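Side-chain contact in siderophore-interacting protein (Aeromonas hydrophila, PDB 6K2L), which binds FAD and probably works as a flavin-dependent reductase that releases iron from ferric siderophores: residues 203-208 against 226-231. The protein carries 1 engineered substitution. Numbering follows the deposited sequence.
Sequences YFTSLP and VPMRRH
The hydroxyl OG1 of T205 is held by two main-chain carbonyls of its own helix, those of V201 and E202, which leaves the methyl CG2 as the branch that meets H231. The contact joins the C-terminal part of helix 198-205 to helix 222-235, neighbouring helices of the Rossmann-like domain. The first belongs to the crossover from strand 185-191 to strand 214-218, and the second carries the chain on to strand 243-245. At chi1 54° OG1 lies between the backbone N and the carbonyl carbon, turned back onto its own helix, while CG2 lies beside the backbone N, on the side of H231. There CG2 sits over the middle of one face of the imidazole, 3.6 Å from the ring centroid and 12° off the normal, a CH-pi contact. L209 also touches the side chain of H231.

The deeper half of the interface is apolar. M228 bends at both chi2 and chi3, which brings its methyl CE to within 3.3 Å of CD2 of F204 and 3.7 Å from CB of the same residue. The approach to the ring is oblique, and the two side chains cross at about a right angle. SD lies 5.4 Å from the ring centroid, a Met-aromatic contact at an angle. CD1 of L207, in the turn that follows the helix, stands 3.8 Å above the F204 ring plane, over its centre. F204 also packs on Y140 and V142 of strand 138-144 and on H165 and A167 of strand 163-170, seating helix 198-205 on the parallel sheet. Just after T205, OG of S206 donates a 2.6 Å hydrogen bond to O of Y203, with the donor tilted 23° out of the carbonyl plane.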
ATOM      1  N   TYR A 203      24.414 -18.206  -3.998  1.00 30.31           N
ATOM      2  CA  TYR A 203      23.956 -17.408  -5.137  1.00 28.49           C
ATOM      3  C   TYR A 203      23.871 -15.937  -4.789  1.00 26.29           C
ATOM      4  O   TYR A 203      24.309 -15.090  -5.571  1.00 32.26           O
ATOM      5  CB  TYR A 203      22.605 -17.890  -5.628  1.00 23.91           C
ATOM      6  CG  TYR A 203      21.811 -16.849  -6.377  1.00 23.62           C
ATOM      7  CD1 TYR A 203      22.070 -16.583  -7.724  1.00 27.31           C
ATOM      8  CD2 TYR A 203      20.794 -16.127  -5.741  1.00 21.97           C
ATOM      9  CE1 TYR A 203      21.328 -15.634  -8.438  1.00 21.80           C
ATOM     10  CE2 TYR A 203      20.055 -15.178  -6.431  1.00 25.46           C
ATOM     11  CZ  TYR A 203      20.322 -14.946  -7.785  1.00 25.98           C
ATOM     12  OH  TYR A 203      19.581 -14.020  -8.469  1.00 23.91           O
ATOM     13  N   PHE A 204      23.312 -15.614  -3.623  1.00 28.20           N
ATOM     14  CA  PHE A 204      23.113 -14.212  -3.270  1.00 29.60           C
ATOM     15  C   PHE A 204      24.417 -13.530  -2.931  1.00 29.88           C
ATOM     16  O   PHE A 204      24.548 -12.319  -3.155  1.00 28.54           O
ATOM     17  CB  PHE A 204      22.139 -14.034  -2.099  1.00 27.70           C
ATOM     18  CG  PHE A 204      21.244 -12.825  -2.256  1.00 24.67           C
ATOM     19  CD1 PHE A 204      20.033 -12.933  -2.934  1.00 26.20           C
ATOM     20  CD2 PHE A 204      21.635 -11.579  -1.780  1.00 24.55           C
ATOM     21  CE1 PHE A 204      19.206 -11.827  -3.121  1.00 22.73           C
ATOM     22  CE2 PHE A 204      20.817 -10.467  -1.954  1.00 26.41           C
ATOM     23  CZ  PHE A 204      19.594 -10.598  -2.634  1.00 24.82           C
ATOM     24  N   THR A 205      25.380 -14.270  -2.378  1.00 28.43           N
ATOM     25  CA  THR A 205      26.671 -13.658  -2.103  1.00 34.21           C
ATOM     26  C   THR A 205      27.466 -13.437  -3.388  1.00 38.84           C
ATOM     27  O   THR A 205      28.292 -12.516  -3.430  1.00 35.77           O
ATOM     28  CB  THR A 205      27.454 -14.504  -1.092  1.00 34.53           C
ATOM     29  OG1 THR A 205      27.546 -15.863  -1.549  1.00 39.65           O
ATOM     30  CG2 THR A 205      26.764 -14.477   0.287  1.00 45.93           C
ATOM     31  N   SER A 206      27.214 -14.243  -4.443  1.00 32.52           N
ATOM     32  CA  SER A 206      27.841 -14.005  -5.744  1.00 31.96           C
ATOM     33  C   SER A 206      27.378 -12.719  -6.437  1.00 34.49           C
ATOM     34  O   SER A 206      28.054 -12.271  -7.369  1.00 32.03           O
ATOM     35  CB  SER A 206      27.590 -15.181  -6.702  1.00 40.93           C
ATOM     36  OG  SER A 206      26.285 -15.157  -7.294  1.00 40.85           O
ATOM     37  N   LEU A 207      26.226 -12.116  -6.032  1.00 30.31           N
ATOM     38  CA  LEU A 207      25.743 -10.964  -6.796  1.00 30.35           C
ATOM     39  C   LEU A 207      26.470  -9.684  -6.377  1.00 29.13           C
ATOM     40  O   LEU A 207      26.715  -9.458  -5.189  1.00 31.74           O
ATOM     41  CB  LEU A 207      24.239 -10.756  -6.617  1.00 24.58           C
ATOM     42  CG  LEU A 207      23.295 -11.942  -6.768  1.00 31.32           C
ATOM     43  CD1 LEU A 207      22.007 -11.672  -5.980  1.00 27.39           C
ATOM     44  CD2 LEU A 207      22.989 -12.280  -8.228  1.00 30.31           C
ATOM     45  N   PRO A 208      26.804  -8.822  -7.332  1.00 29.88           N
ATOM     46  CA  PRO A 208      27.324  -7.497  -6.979  1.00 33.19           C
ATOM     47  C   PRO A 208      26.237  -6.626  -6.356  1.00 30.31           C
ATOM     48  O   PRO A 208      25.148  -6.471  -6.911  1.00 29.00           O
ATOM     49  CB  PRO A 208      27.791  -6.934  -8.323  1.00 34.49           C
ATOM     50  CG  PRO A 208      26.919  -7.624  -9.324  1.00 31.84           C
ATOM     51  CD  PRO A 208      26.717  -9.015  -8.788  1.00 25.17           C
ATOM     52  N   VAL A 226      20.659 -14.544   9.111  1.00 35.75           N
ATOM     53  CA  VAL A 226      21.938 -14.289   9.770  1.00 30.55           C
ATOM     54  C   VAL A 226      23.118 -14.338   8.795  1.00 32.02           C
ATOM     55  O   VAL A 226      23.931 -13.394   8.775  1.00 31.58           O
ATOM     56  CB  VAL A 226      22.104 -15.250  10.954  1.00 31.25           C
ATOM     57  CG1 VAL A 226      23.554 -15.295  11.396  1.00 29.66           C
ATOM     58  CG2 VAL A 226      21.177 -14.796  12.083  1.00 25.43           C
ATOM     59  N   PRO A 227      23.273 -15.383   7.974  1.00 27.95           N
ATOM     60  CA  PRO A 227      24.378 -15.354   7.011  1.00 27.43           C
ATOM     61  C   PRO A 227      24.322 -14.161   6.083  1.00 32.00           C
ATOM     62  O   PRO A 227      25.377 -13.601   5.766  1.00 39.65           O
ATOM     63  CB  PRO A 227      24.232 -16.680   6.246  1.00 27.35           C
ATOM     64  CG  PRO A 227      22.852 -17.173   6.528  1.00 31.96           C
ATOM     65  CD  PRO A 227      22.523 -16.651   7.901  1.00 33.08           C
ATOM     66  N   MET A 228      23.132 -13.734   5.653  1.00 31.47           N
ATOM     67  CA  MET A 228      23.051 -12.591   4.744  1.00 31.61           C
ATOM     68  C   MET A 228      23.433 -11.289   5.438  1.00 27.34           C
ATOM     69  O   MET A 228      24.168 -10.478   4.861  1.00 30.17           O
ATOM     70  CB  MET A 228      21.642 -12.480   4.143  1.00 27.59           C
ATOM     71  CG  MET A 228      21.230 -13.637   3.194  1.00 26.25           C
ATOM     72  SD  MET A 228      22.462 -14.106   1.946  1.00 27.16           S
ATOM     73  CE  MET A 228      22.835 -12.503   1.197  1.00 24.47           C
ATOM     74  N   ARG A 229      22.949 -11.063   6.663  1.00 27.48           N
ATOM     75  CA  ARG A 229      23.352  -9.859   7.375  1.00 28.87           C
ATOM     76  C   ARG A 229      24.854  -9.837   7.591  1.00 33.75           C
ATOM     77  O   ARG A 229      25.488  -8.778   7.482  1.00 31.97           O
ATOM     78  CB  ARG A 229      22.632  -9.744   8.716  1.00 26.07           C
ATOM     79  CG  ARG A 229      23.146  -8.582   9.577  1.00 29.43           C
ATOM     80  CD  ARG A 229      22.322  -8.379  10.827  1.00 25.76           C
ATOM     81  NE  ARG A 229      22.696  -9.327  11.876  1.00 30.81           N
ATOM     82  CZ  ARG A 229      22.160  -9.351  13.095  1.00 35.30           C
ATOM     83  NH1 ARG A 229      21.218  -8.477  13.436  1.00 38.82           N
ATOM     84  NH2 ARG A 229      22.566 -10.251  13.974  1.00 39.31           N
ATOM     85  N   ARG A 230      25.448 -10.990   7.874  1.00 35.05           N
ATOM     86  CA  ARG A 230      26.887 -10.969   8.057  1.00 34.80           C
ATOM     87  C   ARG A 230      27.609 -10.694   6.747  1.00 33.33           C
ATOM     88  O   ARG A 230      28.595  -9.949   6.738  1.00 36.06           O
ATOM     89  CB  ARG A 230      27.355 -12.277   8.687  1.00 39.46           C
ATOM     90  CG  ARG A 230      28.569 -12.096   9.578  1.00 45.58           C
ATOM     91  CD  ARG A 230      29.194 -13.418   9.869  1.00 47.31           C
ATOM     92  NE  ARG A 230      28.481 -14.122  10.933  1.00 49.71           N
ATOM     93  CZ  ARG A 230      27.615 -15.114  10.748  1.00 47.41           C
ATOM     94  NH1 ARG A 230      27.319 -15.524   9.514  1.00 39.90           N
ATOM     95  NH2 ARG A 230      27.043 -15.693  11.806  1.00 40.08           N
ATOM     96  N   HIS A 231      27.158 -11.286   5.643  1.00 31.22           N
ATOM     97  CA  HIS A 231      27.762 -10.966   4.357  1.00 32.88           C
ATOM     98  C   HIS A 231      27.747  -9.467   4.098  1.00 36.04           C
ATOM     99  O   HIS A 231      28.768  -8.885   3.703  1.00 40.24           O
ATOM    100  CB  HIS A 231      27.038 -11.689   3.235  1.00 34.23           C
ATOM    101  CG  HIS A 231      27.578 -11.363   1.880  1.00 38.75           C
ATOM    102  ND1 HIS A 231      26.827 -10.750   0.897  1.00 40.49           N
ATOM    103  CD2 HIS A 231      28.811 -11.547   1.352  1.00 34.19           C
ATOM    104  CE1 HIS A 231      27.572 -10.582  -0.181  1.00 39.97           C
ATOM    105  NE2 HIS A 231      28.780 -11.054   0.071  1.00 37.04           N
TER